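Local coordinates for DUF1896 domain-containing protein (Porphyromonas gingivalis, PDB 2APL) that is of unknown function but folds as a single, mainly helical chain of the DUF1896 family, at residues K15-E26 and L66-D76. Sequence-based numbering, arbitrary orientation.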
ATOM      1  N   LYS A  15     -12.985  -4.284   4.291  1.00 32.76           N
ATOM      2  CA  LYS A  15     -12.316  -3.030   3.946  1.00 33.86           C
ATOM      3  C   LYS A  15     -10.802  -3.235   3.768  1.00 31.03           C
ATOM      4  O   LYS A  15     -10.186  -2.619   2.892  1.00 29.07           O
ATOM      5  CB  LYS A  15     -12.534  -1.985   5.046  1.00 33.37           C
ATOM      6  CG  LYS A  15     -13.968  -1.405   5.110  1.00 38.78           C
ATOM      7  CD  LYS A  15     -14.064  -0.347   6.247  1.00 38.37           C
ATOM      8  CE  LYS A  15     -13.297   0.917   5.919  1.00 43.82           C
ATOM      9  NZ  LYS A  15     -13.533   1.869   7.015  1.00 44.77           N
ATOM     10  N   LEU A  16     -10.203  -4.065   4.635  1.00 30.22           N
ATOM     11  CA  LEU A  16      -8.747  -4.236   4.640  1.00 30.02           C
ATOM     12  C   LEU A  16      -8.390  -5.144   3.473  1.00 30.54           C
ATOM     13  O   LEU A  16      -7.412  -4.899   2.746  1.00 31.63           O
ATOM     14  CB  LEU A  16      -8.255  -4.921   5.947  1.00 29.12           C
ATOM     15  CG  LEU A  16      -6.739  -5.220   6.061  1.00 28.90           C
ATOM     16  CD1 LEU A  16      -5.851  -3.963   5.796  1.00 26.30           C
ATOM     17  CD2 LEU A  16      -6.422  -5.803   7.453  1.00 29.79           C
ATOM     18  N   GLU A  17      -9.201  -6.174   3.246  1.00 30.74           N
ATOM     19  CA  GLU A  17      -8.921  -7.043   2.069  1.00 30.51           C
ATOM     20  C   GLU A  17      -8.924  -6.244   0.777  1.00 29.88           C
ATOM     21  O   GLU A  17      -8.010  -6.356  -0.066  1.00 30.22           O
ATOM     22  CB  GLU A  17      -9.866  -8.218   2.012  1.00 29.86           C
ATOM     23  CG  GLU A  17      -9.544  -9.302   3.082  1.00 28.29           C
ATOM     24  CD  GLU A  17     -10.532 -10.427   2.977  1.00 34.53           C
ATOM     25  OE1 GLU A  17     -11.417 -10.350   2.108  1.00 35.06           O
ATOM     26  OE2 GLU A  17     -10.439 -11.388   3.719  1.00 34.75           O
ATOM     27  N   THR A  18      -9.934  -5.418   0.615  1.00 30.19           N
ATOM     28  CA  THR A  18     -10.061  -4.579  -0.586  1.00 28.84           C
ATOM     29  C   THR A  18      -8.843  -3.610  -0.734  1.00 30.39           C
ATOM     30  O   THR A  18      -8.264  -3.476  -1.789  1.00 29.62           O
ATOM     31  CB  THR A  18     -11.399  -3.868  -0.555  1.00 29.70           C
ATOM     32  OG1 THR A  18     -12.449  -4.865  -0.566  1.00 31.25           O
ATOM     33  CG2 THR A  18     -11.565  -2.903  -1.780  1.00 29.36           C
ATOM     34  N   TYR A  19      -8.495  -2.959   0.359  1.00 31.09           N
ATOM     35  CA  TYR A  19      -7.425  -1.988   0.387  1.00 31.32           C
ATOM     36  C   TYR A  19      -6.098  -2.653   0.013  1.00 29.97           C
ATOM     37  O   TYR A  19      -5.348  -2.106  -0.783  1.00 30.41           O
ATOM     38  CB  TYR A  19      -7.341  -1.359   1.796  1.00 31.09           C
ATOM     39  CG  TYR A  19      -6.337  -0.215   1.840  1.00 35.70           C
ATOM     40  CD1 TYR A  19      -6.713   1.027   1.413  1.00 34.89           C
ATOM     41  CD2 TYR A  19      -5.010  -0.391   2.342  1.00 36.37           C
ATOM     42  CE1 TYR A  19      -5.841   2.098   1.416  1.00 39.90           C
ATOM     43  CE2 TYR A  19      -4.111   0.715   2.390  1.00 38.54           C
ATOM     44  CZ  TYR A  19      -4.544   1.948   1.882  1.00 38.51           C
ATOM     45  OH  TYR A  19      -3.773   3.104   1.884  1.00 40.93           O
ATOM     46  N   LEU A  20      -5.811  -3.810   0.597  1.00 28.92           N
ATOM     47  CA  LEU A  20      -4.601  -4.560   0.231  1.00 30.16           C
ATOM     48  C   LEU A  20      -4.630  -5.066  -1.224  1.00 30.53           C
ATOM     49  O   LEU A  20      -3.637  -4.941  -1.949  1.00 29.47           O
ATOM     50  CB  LEU A  20      -4.365  -5.723   1.199  1.00 30.91           C
ATOM     51  CG  LEU A  20      -4.118  -5.321   2.671  1.00 29.14           C
ATOM     52  CD1 LEU A  20      -4.050  -6.584   3.521  1.00 27.02           C
ATOM     53  CD2 LEU A  20      -2.796  -4.554   2.863  1.00 29.41           C
ATOM     54  N   ASN A  21      -5.786  -5.571  -1.661  1.00 29.92           N
ATOM     55  CA  ASN A  21      -5.936  -6.021  -3.017  1.00 30.28           C
ATOM     56  C   ASN A  21      -5.556  -4.895  -3.958  1.00 31.53           C
ATOM     57  O   ASN A  21      -4.870  -5.140  -4.987  1.00 29.98           O
ATOM     58  CB  ASN A  21      -7.363  -6.442  -3.364  1.00 29.21           C
ATOM     59  CG  ASN A  21      -7.749  -7.769  -2.789  1.00 32.18           C
ATOM     60  OD1 ASN A  21      -6.906  -8.549  -2.250  1.00 29.90           O
ATOM     61  ND2 ASN A  21      -9.085  -8.024  -2.794  1.00 30.82           N
ATOM     62  N   GLU A  22      -5.926  -3.661  -3.600  1.00 31.43           N
ATOM     63  CA  GLU A  22      -5.663  -2.556  -4.549  1.00 34.73           C
ATOM     64  C   GLU A  22      -4.239  -1.990  -4.460  1.00 32.37           C
ATOM     65  O   GLU A  22      -3.673  -1.614  -5.459  1.00 33.13           O
ATOM     66  CB  GLU A  22      -6.661  -1.402  -4.329  1.00 34.73           C
ATOM     67  CG  GLU A  22      -8.129  -1.794  -4.609  1.00 39.83           C
ATOM     68  CD  GLU A  22      -9.154  -0.728  -4.130  1.00 42.34           C
ATOM     69  OE1 GLU A  22      -8.888  -0.038  -3.101  1.00 48.46           O
ATOM     70  OE2 GLU A  22     -10.235  -0.604  -4.774  1.00 48.77           O
ATOM     71  N   HIS A  23      -3.687  -1.934  -3.256  1.00 30.92           N
ATOM     72  CA  HIS A  23      -2.546  -1.061  -2.958  1.00 30.75           C
ATOM     73  C   HIS A  23      -1.303  -1.854  -2.520  1.00 29.03           C
ATOM     74  O   HIS A  23      -0.182  -1.343  -2.559  1.00 27.29           O
ATOM     75  CB  HIS A  23      -2.914  -0.078  -1.824  1.00 31.16           C
ATOM     76  CG  HIS A  23      -3.991   0.898  -2.194  1.00 33.98           C
ATOM     77  ND1 HIS A  23      -3.806   1.891  -3.136  1.00 37.98           N
ATOM     78  CD2 HIS A  23      -5.284   0.997  -1.793  1.00 37.30           C
ATOM     79  CE1 HIS A  23      -4.928   2.578  -3.273  1.00 41.91           C
ATOM     80  NE2 HIS A  23      -5.841   2.052  -2.476  1.00 39.11           N
ATOM     81  N   PHE A  24      -1.532  -3.072  -2.019  1.00 28.86           N
ATOM     82  CA  PHE A  24      -0.447  -3.955  -1.559  1.00 29.64           C
ATOM     83  C   PHE A  24      -0.729  -5.384  -2.008  1.00 30.44           C
ATOM     84  O   PHE A  24      -0.869  -6.293  -1.156  1.00 30.42           O
ATOM     85  CB  PHE A  24      -0.344  -3.904  -0.043  1.00 30.84           C
ATOM     86  CG  PHE A  24      -0.019  -2.550   0.494  1.00 30.55           C
ATOM     87  CD1 PHE A  24       1.311  -2.188   0.770  1.00 30.06           C
ATOM     88  CD2 PHE A  24      -1.035  -1.639   0.765  1.00 29.32           C
ATOM     89  CE1 PHE A  24       1.623  -0.945   1.286  1.00 31.06           C
ATOM     90  CE2 PHE A  24      -0.711  -0.366   1.331  1.00 29.51           C
ATOM     91  CZ  PHE A  24       0.603  -0.030   1.591  1.00 30.07           C
ATOM     92  N   PRO A  25      -0.874  -5.588  -3.349  1.00 30.70           N
ATOM     93  CA  PRO A  25      -1.302  -6.910  -3.817  1.00 31.39           C
ATOM     94  C   PRO A  25      -0.380  -7.994  -3.279  1.00 31.27           C
ATOM     95  O   PRO A  25      -0.835  -9.096  -3.038  1.00 31.41           O
ATOM     96  CB  PRO A  25      -1.250  -6.809  -5.346  1.00 31.19           C
ATOM     97  CG  PRO A  25      -0.423  -5.542  -5.648  1.00 30.23           C
ATOM     98  CD  PRO A  25      -0.691  -4.639  -4.469  1.00 29.89           C
ATOM     99  N   GLU A  26       0.877  -7.660  -3.055  1.00 30.51           N
ATOM    100  CA  GLU A  26       1.849  -8.617  -2.535  1.00 30.76           C
ATOM    101  C   GLU A  26       1.571  -9.101  -1.120  1.00 30.10           C
ATOM    102  O   GLU A  26       2.023 -10.203  -0.734  1.00 28.65           O
ATOM    103  CB  GLU A  26       3.300  -8.056  -2.633  1.00 30.73           C
ATOM    104  CG  GLU A  26       3.619  -6.832  -1.724  1.00 31.37           C
ATOM    105  CD  GLU A  26       3.059  -5.478  -2.253  1.00 33.32           C
ATOM    106  OE1 GLU A  26       2.504  -5.435  -3.391  1.00 29.56           O
ATOM    107  OE2 GLU A  26       3.166  -4.468  -1.505  1.00 32.79           O
ATOM    108  N   LEU A  66      -7.051   0.234  11.323  1.00 30.77           N
ATOM    109  CA  LEU A  66      -6.992  -0.724  10.216  1.00 32.09           C
ATOM    110  C   LEU A  66      -5.869  -0.405   9.205  1.00 31.85           C
ATOM    111  O   LEU A  66      -5.117  -1.288   8.787  1.00 33.27           O
ATOM    112  CB  LEU A  66      -8.358  -0.728   9.531  1.00 30.98           C
ATOM    113  CG  LEU A  66      -8.712  -1.932   8.674  1.00 31.94           C
ATOM    114  CD1 LEU A  66      -8.905  -3.147   9.629  1.00 27.22           C
ATOM    115  CD2 LEU A  66      -9.985  -1.623   7.839  1.00 30.82           C
ATOM    116  N   TYR A  67      -5.760   0.872   8.842  1.00 32.57           N
ATOM    117  CA  TYR A  67      -4.889   1.362   7.771  1.00 33.23           C
ATOM    118  C   TYR A  67      -3.534   1.878   8.204  1.00 33.19           C
ATOM    119  O   TYR A  67      -2.687   2.226   7.356  1.00 33.82           O
ATOM    120  CB  TYR A  67      -5.618   2.462   6.986  1.00 34.87           C
ATOM    121  CG  TYR A  67      -6.877   2.002   6.243  1.00 36.90           C
ATOM    122  CD1 TYR A  67      -6.900   0.809   5.510  1.00 38.76           C
ATOM    123  CD2 TYR A  67      -8.045   2.768   6.279  1.00 37.94           C
ATOM    124  CE1 TYR A  67      -8.072   0.383   4.830  1.00 37.61           C
ATOM    125  CE2 TYR A  67      -9.218   2.349   5.609  1.00 38.57           C
ATOM    126  CZ  TYR A  67      -9.198   1.180   4.858  1.00 39.26           C
ATOM    127  OH  TYR A  67     -10.342   0.803   4.182  1.00 40.40           O
ATOM    128  N   GLN A  68      -3.331   1.922   9.518  1.00 31.79           N
ATOM    129  CA  GLN A  68      -2.104   2.400  10.122  1.00 33.32           C
ATOM    130  C   GLN A  68      -0.835   1.769   9.492  1.00 31.67           C
ATOM    131  O   GLN A  68      -0.730   0.550   9.428  1.00 30.77           O
ATOM    132  CB  GLN A  68      -2.177   2.062  11.621  1.00 33.87           C
ATOM    133  CG  GLN A  68      -0.869   1.729  12.224  1.00 41.62           C
ATOM    134  CD  GLN A  68      -0.161   2.958  12.455  1.00 48.36           C
ATOM    135  OE1 GLN A  68      -0.800   3.949  12.839  1.00 53.62           O
ATOM    136  NE2 GLN A  68       1.169   2.975  12.194  1.00 53.71           N
ATOM    137  N   GLY A  69       0.113   2.618   9.075  1.00 31.59           N
ATOM    138  CA  GLY A  69       1.404   2.175   8.473  1.00 30.76           C
ATOM    139  C   GLY A  69       1.223   1.611   7.075  1.00 30.50           C
ATOM    140  O   GLY A  69       2.170   1.142   6.474  1.00 30.84           O
ATOM    141  N   LEU A  70       0.007   1.647   6.540  1.00 30.27           N
ATOM    142  CA  LEU A  70      -0.240   1.178   5.189  1.00 30.93           C
ATOM    143  C   LEU A  70      -0.614   2.325   4.237  1.00 31.75           C
ATOM    144  O   LEU A  70      -1.124   2.087   3.171  1.00 30.91           O
ATOM    145  CB  LEU A  70      -1.355   0.133   5.172  1.00 31.56           C
ATOM    146  CG  LEU A  70      -1.085  -1.177   5.934  1.00 31.40           C
ATOM    147  CD1 LEU A  70      -2.419  -1.916   5.967  1.00 31.23           C
ATOM    148  CD2 LEU A  70       0.050  -2.013   5.236  1.00 34.24           C
ATOM    149  N   HIS A  71      -0.335   3.568   4.619  1.00 32.00           N
ATOM    150  CA  HIS A  71      -0.607   4.705   3.727  1.00 32.65           C
ATOM    151  C   HIS A  71       0.350   4.874   2.580  1.00 33.79           C
ATOM    152  O   HIS A  71      -0.072   5.367   1.518  1.00 33.50           O
ATOM    153  CB  HIS A  71      -0.727   6.005   4.526  1.00 33.59           C
ATOM    154  CG  HIS A  71      -1.872   6.004   5.493  1.00 35.09           C
ATOM    155  ND1 HIS A  71      -2.772   7.042   5.578  1.00 40.36           N
ATOM    156  CD2 HIS A  71      -2.273   5.082   6.400  1.00 36.68           C
ATOM    157  CE1 HIS A  71      -3.690   6.752   6.491  1.00 42.45           C
ATOM    158  NE2 HIS A  71      -3.405   5.569   7.008  1.00 39.16           N
ATOM    159  N   PHE A  72       1.628   4.501   2.775  1.00 32.94           N
ATOM    160  CA  PHE A  72       2.578   4.561   1.670  1.00 35.45           C
ATOM    161  C   PHE A  72       2.724   3.189   1.000  1.00 34.86           C
ATOM    162  O   PHE A  72       2.945   2.157   1.669  1.00 34.15           O
ATOM    163  CB  PHE A  72       3.965   5.156   2.044  1.00 34.71           C
ATOM    164  CG  PHE A  72       4.895   5.299   0.841  1.00 37.25           C
ATOM    165  CD1 PHE A  72       4.874   6.469   0.066  1.00 35.84           C
ATOM    166  CD2 PHE A  72       5.677   4.234   0.439  1.00 32.99           C
ATOM    167  CE1 PHE A  72       5.674   6.577  -1.079  1.00 40.22           C
ATOM    168  CE2 PHE A  72       6.464   4.303  -0.706  1.00 36.95           C
ATOM    169  CZ  PHE A  72       6.495   5.489  -1.458  1.00 37.31           C
ATOM    170  N   SER A  73       2.562   3.206  -0.319  1.00 34.16           N
ATOM    171  CA  SER A  73       2.538   1.987  -1.096  1.00 34.39           C
ATOM    172  C   SER A  73       3.657   2.054  -2.138  1.00 34.17           C
ATOM    173  O   SER A  73       3.611   2.889  -3.078  1.00 34.74           O
ATOM    174  CB  SER A  73       1.179   1.817  -1.769  1.00 32.95           C
ATOM    175  OG  SER A  73       1.214   0.754  -2.715  1.00 36.06           O
ATOM    176  N   ARG A  74       4.632   1.164  -1.991  1.00 33.58           N
ATOM    177  CA  ARG A  74       5.663   0.969  -3.063  1.00 36.21           C
ATOM    178  C   ARG A  74       5.038   0.586  -4.398  1.00 35.65           C
ATOM    179  O   ARG A  74       5.416   1.137  -5.412  1.00 36.47           O
ATOM    180  CB  ARG A  74       6.721  -0.042  -2.638  1.00 35.44           C
ATOM    181  CG  ARG A  74       7.479   0.457  -1.370  1.00 36.48           C
ATOM    182  CD  ARG A  74       8.521  -0.549  -0.891  1.00 42.10           C
ATOM    183  NE  ARG A  74       7.863  -1.824  -0.585  1.00 45.87           N
ATOM    184  CZ  ARG A  74       8.481  -3.007  -0.502  1.00 49.77           C
ATOM    185  NH1 ARG A  74       9.822  -3.109  -0.667  1.00 51.15           N
ATOM    186  NH2 ARG A  74       7.759  -4.091  -0.258  1.00 50.18           N
ATOM    187  N   TYR A  75       4.077  -0.348  -4.371  1.00 35.88           N
ATOM    188  CA  TYR A  75       3.349  -0.741  -5.575  1.00 35.45           C
ATOM    189  C   TYR A  75       2.731   0.447  -6.292  1.00 35.03           C
ATOM    190  O   TYR A  75       3.007   0.641  -7.481  1.00 35.80           O
ATOM    191  CB  TYR A  75       2.315  -1.804  -5.277  1.00 34.54           C
ATOM    192  CG  TYR A  75       1.361  -2.067  -6.430  1.00 35.80           C
ATOM    193  CD1 TYR A  75       1.705  -2.967  -7.447  1.00 34.13           C
ATOM    194  CD2 TYR A  75       0.132  -1.379  -6.529  1.00 33.65           C
ATOM    195  CE1 TYR A  75       0.843  -3.184  -8.553  1.00 33.36           C
ATOM    196  CE2 TYR A  75      -0.754  -1.612  -7.612  1.00 33.15           C
ATOM    197  CZ  TYR A  75      -0.393  -2.522  -8.590  1.00 36.12           C
ATOM    198  OH  TYR A  75      -1.221  -2.756  -9.642  1.00 37.76           O
ATOM    199  N   ASP A  76       1.939   1.248  -5.574  1.00 34.07           N
ATOM    200  CA  ASP A  76       1.325   2.450  -6.139  1.00 34.95           C
ATOM    201  C   ASP A  76       2.364   3.438  -6.694  1.00 34.81           C
ATOM    202  O   ASP A  76       2.131   4.084  -7.722  1.00 34.89           O
ATOM    203  CB  ASP A  76       0.451   3.177  -5.081  1.00 34.45           C
ATOM    204  CG  ASP A  76      -0.902   2.466  -4.798  1.00 36.73           C
ATOM    205  OD1 ASP A  76      -1.236   1.452  -5.465  1.00 34.87           O
ATOM    206  OD2 ASP A  76      -1.641   2.937  -3.877  1.00 38.79           O
TER
HETATM  207  O   HOH W   1     -10.948  -0.506   1.840  1.00 28.56           O
HETATM  208  O   HOH W   2       2.994  -1.928  -2.085  1.00 24.62           O
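Tyr19 of helix 3-23 reaches across to Tyr67 and Leu70, where helix 55-67 gives way to the linker that leads into helix 74-85. With CG anti to the backbone N (chi1 -173°), the side chain is laid out toward that linker. Its CB lies against Tyr67 CE1, and Tyr19 CG is 3.5 Å from Tyr67 CE1, the two rings inclined at 44° to each other. CD1 and CD2 also meet the CD1/CE1 side of Tyr67. Farther out, CE2 rests near CB of Leu70; CE2 and CZ both approach Leu70 O, which sits at the ring edge, and Tyr19 OH gives its hydrogen to Leu70 O at 3.1 Å, approaching from above the carbonyl plane. A tyrosine suits this place because one ring supplies both an apolar surface and a donor for a linker carbonyl. Tyr67 CD1 lies over one face of the Tyr19 ring, and His23 CD2 over the other, near its rim.

Leucine's two methyls let Leu70 serve two neighbours at once: CD1 packs against both Leu16 CD1 and Leu20 CD2, whereas CD2 sits over a face of the Phe24 ring, 13° off its normal, a CH-pi contact. Ser73 CB takes the other face, so the ring is clamped where helix 3-23 ends.

Polar groups fasten the far end. The hydroxyl of Ser73, the N-cap residue of helix 74-85, can accept from Asp76 N and donate to His23 O at once, tying the end of helix 3-23 to the start of helix 74-85. His23 ND1 donates to the syn lone pair of Asp76 OD2. Pro25 CG makes a CH-pi contact with Tyr75, 3.9 Å from the ring centroid.

Apolar packing thus joins the helices along the linker, while the nearby Asp76 carboxylate would probably favour a protonated His23 imidazole.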